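Local coordinates for TRAP dicarboxylate transporter, DctP subunit (Anaerococcus prevoti, PDB 4N91), which binds D-glucuronate in both alpha and beta forms, probably as the extracellular solute-binding subunit of a TRAP transporter, at residues A[51-64]-A[254-268]. Sequence-based numbering, arbitrary orientation.
Sequences AFEEYVEDKLGDKY and LPEEDRKVFDEGFKV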
loop_
_atom_site.group_PDB
_atom_site.type_symbol
_atom_site.label_atom_id
_atom_site.label_comp_id
_atom_site.label_asym_id
_atom_site.label_seq_id
_atom_site.Cartn_x
_atom_site.Cartn_y
_atom_site.Cartn_z
ATOM N N ALA A 51 -18.467 -3.916 1.200
ATOM C CA ALA A 51 -19.017 -4.828 0.172
ATOM C C ALA A 51 -18.697 -6.294 0.512
ATOM O O ALA A 51 -19.535 -7.194 0.377
ATOM C CB ALA A 51 -18.484 -4.456 -1.186
ATOM N N PHE A 52 -17.477 -6.527 0.972
ATOM C CA PHE A 52 -17.072 -7.828 1.507
ATOM C C PHE A 52 -18.026 -8.304 2.607
ATOM O O PHE A 52 -18.530 -9.445 2.568
ATOM C CB PHE A 52 -15.640 -7.712 2.041
ATOM C CG PHE A 52 -15.188 -8.886 2.881
ATOM C CD1 PHE A 52 -14.853 -10.090 2.296
ATOM C CD2 PHE A 52 -15.080 -8.764 4.259
ATOM C CE1 PHE A 52 -14.430 -11.181 3.073
ATOM C CE2 PHE A 52 -14.650 -9.848 5.038
ATOM C CZ PHE A 52 -14.336 -11.051 4.443
ATOM N N GLU A 53 -18.279 -7.428 3.582
ATOM C CA GLU A 53 -19.148 -7.760 4.698
ATOM C C GLU A 53 -20.540 -8.116 4.206
ATOM O O GLU A 53 -21.135 -9.116 4.623
ATOM C CB GLU A 53 -19.231 -6.596 5.667
ATOM C CG GLU A 53 -20.279 -6.764 6.744
ATOM C CD GLU A 53 -20.250 -5.642 7.745
ATOM O OE1 GLU A 53 -19.340 -4.795 7.648
ATOM O OE2 GLU A 53 -21.131 -5.607 8.632
ATOM N N GLU A 54 -21.070 -7.300 3.306
ATOM C CA GLU A 54 -22.413 -7.538 2.817
ATOM C C GLU A 54 -22.480 -8.847 2.012
ATOM O O GLU A 54 -23.430 -9.635 2.139
ATOM C CB GLU A 54 -22.864 -6.364 1.962
ATOM C CG GLU A 54 -24.332 -6.486 1.534
ATOM C CD GLU A 54 -24.795 -5.315 0.696
ATOM O OE1 GLU A 54 -23.947 -4.450 0.378
ATOM O OE2 GLU A 54 -26.002 -5.259 0.357
ATOM N N TYR A 55 -21.476 -9.087 1.181
ATOM C CA TYR A 55 -21.450 -10.301 0.387
ATOM C C TYR A 55 -21.472 -11.527 1.287
ATOM O O TYR A 55 -22.282 -12.442 1.094
ATOM C CB TYR A 55 -20.231 -10.356 -0.532
ATOM C CG TYR A 55 -20.190 -11.634 -1.323
ATOM C CD1 TYR A 55 -20.917 -11.758 -2.506
ATOM C CD2 TYR A 55 -19.465 -12.730 -0.885
ATOM C CE1 TYR A 55 -20.901 -12.931 -3.225
ATOM C CE2 TYR A 55 -19.449 -13.913 -1.599
ATOM C CZ TYR A 55 -20.172 -14.007 -2.770
ATOM O OH TYR A 55 -20.171 -15.188 -3.484
ATOM N N VAL A 56 -20.576 -11.561 2.266
ATOM C CA VAL A 56 -20.434 -12.752 3.089
ATOM C C VAL A 56 -21.655 -12.943 3.977
ATOM O O VAL A 56 -22.169 -14.051 4.099
ATOM C CB VAL A 56 -19.149 -12.703 3.943
ATOM C CG1 VAL A 56 -19.128 -13.856 4.929
ATOM C CG2 VAL A 56 -17.927 -12.730 3.047
ATOM N N GLU A 57 -22.129 -11.869 4.594
ATOM C CA GLU A 57 -23.263 -11.973 5.496
ATOM C C GLU A 57 -24.549 -12.343 4.760
ATOM O O GLU A 57 -25.422 -12.996 5.327
ATOM C CB GLU A 57 -23.429 -10.670 6.286
ATOM C CG GLU A 57 -22.290 -10.444 7.266
ATOM C CD GLU A 57 -22.515 -9.261 8.181
ATOM O OE1 GLU A 57 -23.548 -8.567 8.041
ATOM O OE2 GLU A 57 -21.642 -9.027 9.049
ATOM N N ASP A 58 -24.664 -11.942 3.499
ATOM C CA ASP A 58 -25.824 -12.327 2.702
ATOM C C ASP A 58 -25.864 -13.836 2.488
ATOM O O ASP A 58 -26.948 -14.421 2.417
ATOM C CB ASP A 58 -25.825 -11.621 1.348
ATOM C CG ASP A 58 -26.319 -10.181 1.429
ATOM O OD1 ASP A 58 -26.874 -9.786 2.479
ATOM O OD2 ASP A 58 -26.158 -9.444 0.430
ATOM N N LYS A 59 -24.704 -14.475 2.371
ATOM C CA LYS A 59 -24.678 -15.918 2.122
ATOM C C LYS A 59 -24.657 -16.729 3.419
ATOM O O LYS A 59 -25.160 -17.852 3.460
ATOM C CB LYS A 59 -23.476 -16.321 1.261
ATOM C CG LYS A 59 -23.281 -15.486 -0.007
ATOM C CD LYS A 59 -23.421 -16.301 -1.283
ATOM C CE LYS A 59 -22.405 -17.443 -1.330
ATOM N NZ LYS A 59 -22.292 -18.115 -2.664
ATOM N N LEU A 60 -24.080 -16.153 4.465
ATOM C CA LEU A 60 -23.748 -16.863 5.694
ATOM C C LEU A 60 -23.970 -15.984 6.940
ATOM O O LEU A 60 -23.255 -16.124 7.939
ATOM C CB LEU A 60 -22.267 -17.223 5.648
ATOM C CG LEU A 60 -21.766 -18.586 5.192
ATOM C CD1 LEU A 60 -22.530 -19.158 4.034
ATOM C CD2 LEU A 60 -20.299 -18.424 4.844
ATOM N N GLY A 61 -24.931 -15.067 6.889
ATOM C CA GLY A 61 -25.096 -14.093 7.962
ATOM C C GLY A 61 -25.606 -14.662 9.278
ATOM O O GLY A 61 -25.372 -14.089 10.348
ATOM N N ASP A 62 -26.313 -15.784 9.215
ATOM C CA ASP A 62 -26.751 -16.449 10.436
ATOM C C ASP A 62 -25.546 -16.907 11.261
ATOM O O ASP A 62 -25.672 -17.154 12.460
ATOM C CB ASP A 62 -27.634 -17.662 10.115
ATOM C CG ASP A 62 -29.010 -17.271 9.604
ATOM O OD1 ASP A 62 -29.434 -16.119 9.843
ATOM O OD2 ASP A 62 -29.674 -18.122 8.971
ATOM N N LYS A 63 -24.385 -17.022 10.617
ATOM C CA LYS A 63 -23.228 -17.678 11.222
ATOM C C LYS A 63 -22.074 -16.736 11.546
ATOM O O LYS A 63 -21.353 -16.944 12.522
ATOM C CB LYS A 63 -22.715 -18.761 10.281
ATOM C CG LYS A 63 -21.686 -19.676 10.899
ATOM C CD LYS A 63 -21.407 -20.866 9.988
ATOM C CE LYS A 63 -20.372 -21.805 10.588
ATOM N NZ LYS A 63 -20.093 -22.953 9.675
ATOM N N TYR A 64 -21.872 -15.726 10.710
ATOM C CA TYR A 64 -20.761 -14.814 10.911
ATOM C C TYR A 64 -21.237 -13.376 10.992
ATOM O O TYR A 64 -22.096 -12.944 10.225
ATOM C CB TYR A 64 -19.734 -14.941 9.780
ATOM C CG TYR A 64 -19.096 -16.306 9.642
ATOM C CD1 TYR A 64 -18.032 -16.687 10.447
ATOM C CD2 TYR A 64 -19.554 -17.212 8.699
ATOM C CE1 TYR A 64 -17.444 -17.938 10.317
ATOM C CE2 TYR A 64 -18.978 -18.458 8.564
ATOM C CZ TYR A 64 -17.926 -18.819 9.375
ATOM O OH TYR A 64 -17.353 -20.063 9.232
ATOM N N LEU A 254 -11.589 -22.712 8.350
ATOM C CA LEU A 254 -12.947 -22.603 7.835
ATOM C C LEU A 254 -13.407 -23.890 7.147
ATOM O O LEU A 254 -12.653 -24.505 6.384
ATOM C CB LEU A 254 -13.069 -21.454 6.841
ATOM C CG LEU A 254 -12.811 -20.062 7.409
ATOM C CD1 LEU A 254 -12.862 -19.066 6.280
ATOM C CD2 LEU A 254 -13.838 -19.704 8.461
ATOM N N PRO A 255 -14.652 -24.288 7.394
ATOM C CA PRO A 255 -15.232 -25.381 6.604
ATOM C C PRO A 255 -15.201 -25.051 5.116
ATOM O O PRO A 255 -15.235 -23.863 4.763
ATOM C CB PRO A 255 -16.681 -25.428 7.087
ATOM C CG PRO A 255 -16.659 -24.844 8.426
ATOM C CD PRO A 255 -15.604 -23.767 8.388
ATOM N N GLU A 256 -15.180 -26.076 4.266
ATOM C CA GLU A 256 -15.014 -25.902 2.826
ATOM C C GLU A 256 -15.959 -24.862 2.250
ATOM O O GLU A 256 -15.547 -23.999 1.476
ATOM C CB GLU A 256 -15.261 -27.229 2.085
ATOM C CG GLU A 256 -15.203 -27.088 0.554
ATOM C CD GLU A 256 -15.730 -28.311 -0.195
ATOM O OE1 GLU A 256 -16.293 -29.226 0.447
ATOM O OE2 GLU A 256 -15.589 -28.349 -1.439
ATOM N N GLU A 257 -17.233 -24.966 2.613
ATOM C CA GLU A 257 -18.259 -24.151 1.990
ATOM C C GLU A 257 -18.133 -22.719 2.460
ATOM O O GLU A 257 -18.360 -21.789 1.690
ATOM C CB GLU A 257 -19.649 -24.690 2.297
ATOM C CG GLU A 257 -20.049 -25.847 1.390
ATOM C CD GLU A 257 -20.180 -25.422 -0.074
ATOM O OE1 GLU A 257 -21.011 -24.529 -0.363
ATOM O OE2 GLU A 257 -19.446 -25.971 -0.928
ATOM N N ASP A 258 -17.764 -22.544 3.722
ATOM C CA ASP A 258 -17.548 -21.206 4.255
ATOM C C ASP A 258 -16.336 -20.544 3.597
ATOM O O ASP A 258 -16.371 -19.359 3.255
ATOM C CB ASP A 258 -17.348 -21.257 5.761
ATOM C CG ASP A 258 -18.581 -21.716 6.494
ATOM O OD1 ASP A 258 -19.521 -22.185 5.829
ATOM O OD2 ASP A 258 -18.610 -21.609 7.736
ATOM N N ARG A 259 -15.262 -21.307 3.443
ATOM C CA ARG A 259 -14.042 -20.816 2.809
ATOM C C ARG A 259 -14.343 -20.339 1.395
ATOM O O ARG A 259 -13.808 -19.334 0.947
ATOM C CB ARG A 259 -12.978 -21.910 2.756
ATOM C CG ARG A 259 -11.701 -21.508 2.031
ATOM C CD ARG A 259 -11.014 -20.340 2.733
ATOM N NE ARG A 259 -9.814 -19.898 2.026
ATOM C CZ ARG A 259 -8.624 -20.489 2.119
ATOM N NH1 ARG A 259 -8.454 -21.549 2.901
ATOM N NH2 ARG A 259 -7.594 -20.004 1.433
ATOM N N LYS A 260 -15.196 -21.065 0.686
ATOM C CA LYS A 260 -15.523 -20.672 -0.678
ATOM C C LYS A 260 -16.201 -19.299 -0.697
ATOM O O LYS A 260 -15.908 -18.456 -1.550
ATOM C CB LYS A 260 -16.382 -21.738 -1.355
ATOM C CG LYS A 260 -15.543 -22.935 -1.754
ATOM C CD LYS A 260 -16.391 -24.118 -2.148
ATOM C CE LYS A 260 -15.544 -25.181 -2.814
ATOM N NZ LYS A 260 -16.259 -26.481 -2.840
ATOM N N VAL A 261 -17.071 -19.059 0.277
ATOM C CA VAL A 261 -17.775 -17.787 0.357
ATOM C C VAL A 261 -16.808 -16.667 0.733
ATOM O O VAL A 261 -16.829 -15.593 0.129
ATOM C CB VAL A 261 -18.950 -17.839 1.337
ATOM C CG1 VAL A 261 -19.526 -16.452 1.546
ATOM C CG2 VAL A 261 -20.028 -18.832 0.825
ATOM N N PHE A 262 -15.955 -16.898 1.725
ATOM C CA PHE A 262 -14.960 -15.875 2.051
ATOM C C PHE A 262 -14.059 -15.561 0.869
ATOM O O PHE A 262 -13.742 -14.385 0.632
ATOM C CB PHE A 262 -14.129 -16.266 3.277
ATOM C CG PHE A 262 -14.784 -15.916 4.562
ATOM C CD1 PHE A 262 -14.552 -14.700 5.156
ATOM C CD2 PHE A 262 -15.656 -16.800 5.174
ATOM C CE1 PHE A 262 -15.158 -14.382 6.342
ATOM C CE2 PHE A 262 -16.266 -16.475 6.357
ATOM C CZ PHE A 262 -16.031 -15.269 6.931
ATOM N N ASP A 263 -13.651 -16.581 0.122
ATOM C CA ASP A 263 -12.776 -16.368 -1.027
ATOM C C ASP A 263 -13.476 -15.501 -2.089
ATOM O O ASP A 263 -12.877 -14.589 -2.657
ATOM C CB ASP A 263 -12.320 -17.706 -1.629
ATOM C CG ASP A 263 -11.304 -18.443 -0.747
ATOM O OD1 ASP A 263 -10.844 -17.878 0.263
ATOM O OD2 ASP A 263 -10.961 -19.600 -1.072
ATOM N N GLU A 264 -14.745 -15.790 -2.342
ATOM C CA GLU A 264 -15.542 -14.998 -3.276
ATOM C C GLU A 264 -15.637 -13.571 -2.758
ATOM O O GLU A 264 -15.529 -12.596 -3.521
ATOM C CB GLU A 264 -16.941 -15.603 -3.435
ATOM C CG GLU A 264 -16.990 -16.923 -4.185
ATOM C CD GLU A 264 -18.355 -17.640 -4.066
ATOM O OE1 GLU A 264 -19.076 -17.430 -3.059
ATOM O OE2 GLU A 264 -18.706 -18.420 -4.984
ATOM N N GLY A 265 -15.809 -13.439 -1.445
ATOM C CA GLY A 265 -15.843 -12.127 -0.829
ATOM C C GLY A 265 -14.573 -11.334 -1.028
ATOM O O GLY A 265 -14.632 -10.128 -1.222
ATOM N N PHE A 266 -13.417 -11.996 -0.946
ATOM C CA PHE A 266 -12.152 -11.308 -1.154
ATOM C C PHE A 266 -12.058 -10.782 -2.590
ATOM O O PHE A 266 -11.457 -9.735 -2.838
ATOM C CB PHE A 266 -10.982 -12.255 -0.880
ATOM C CG PHE A 266 -10.877 -12.731 0.546
ATOM C CD1 PHE A 266 -11.170 -11.903 1.614
ATOM C CD2 PHE A 266 -10.461 -14.035 0.809
ATOM C CE1 PHE A 266 -11.047 -12.358 2.929
ATOM C CE2 PHE A 266 -10.338 -14.483 2.118
ATOM C CZ PHE A 266 -10.654 -13.661 3.162
ATOM N N LYS A 267 -12.618 -11.519 -3.547
ATOM C CA LYS A 267 -12.623 -11.087 -4.932
ATOM C C LYS A 267 -13.513 -9.870 -5.078
ATOM O O LYS A 267 -13.179 -8.913 -5.765
ATOM C CB LYS A 267 -13.116 -12.199 -5.845
ATOM C CG LYS A 267 -12.970 -11.845 -7.304
ATOM C CD LYS A 267 -13.490 -12.977 -8.212
ATOM C CE LYS A 267 -12.896 -14.338 -7.850
ATOM N NZ LYS A 267 -13.492 -15.426 -8.693
ATOM N N VAL A 268 -14.665 -9.902 -4.429
ATOM C CA VAL A 268 -15.560 -8.735 -4.440
ATOM C C VAL A 268 -14.876 -7.511 -3.835
ATOM O O VAL A 268 -14.994 -6.396 -4.356
ATOM C CB VAL A 268 -16.883 -9.031 -3.675
ATOM C CG1 VAL A 268 -17.702 -7.757 -3.481
ATOM C CG2 VAL A 268 -17.690 -10.058 -4.447
#
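Phe52 and Gly265 bring the two helices together, their CA atoms 5.0 Å apart, where the segments 51-60 and 256-268 run nearly antiparallel at 152° with axes 8.5 Å apart at closest approach. The bare backbone at Gly265 leaves room for Phe52 CD1 and Val56 CG2, and Tyr55 CD2 comes within 3.7 Å of Gly265 CA. The packing is knobs-into-holes in both directions: Tyr55 fits among Val261, Glu264, Gly265 and Val268, and Val261 among Tyr55, Val56, Lys59 and Leu60. Val268 CG2 lies over one face of the Tyr55 ring, toward its rim, while the hydroxyl leaves the ring edge to donate to Glu264; the 2.5 Å bond from Tyr55 OH reaches Glu264 OE1 from well above the carboxylate plane. The Lys59 chain folds over Val261, laying CE on Val261 CG2, and adds a weak salt bridge to the same Glu264 oxygen.

Deeper in, Phe262 has CG anti to its carbonyl carbon (chi1 -84°), which turns the ring back among residues of helix 51-60. Val56 CG1 makes a CH-pi contact over the face of Phe262, whose ring edge points at the centre of the Tyr64 face in a T-shaped pair with planes at 90°. The Phe52 and Phe266 rings are near parallel but so offset that they barely overlap, centroids 5.4 Å distant; both also touch Ile91 on strand 91-95 of the five-stranded mixed sheet.

Past helix 51-60, Tyr64 and Lys63 converge on Asp258. Tyr64 OH lies 2.5 Å from Asp258 OD2, a very short bond, and Lys63 NZ approaches that oxygen on its syn side at 2.8 Å. Two donors on one buried carboxylate oxygen would be expected to favour the charged form of Asp258. Asp258 thus binds the Lys63-Tyr64 end, and Glu264 the solvent side partway along the helices, away from the glucuronate pocket.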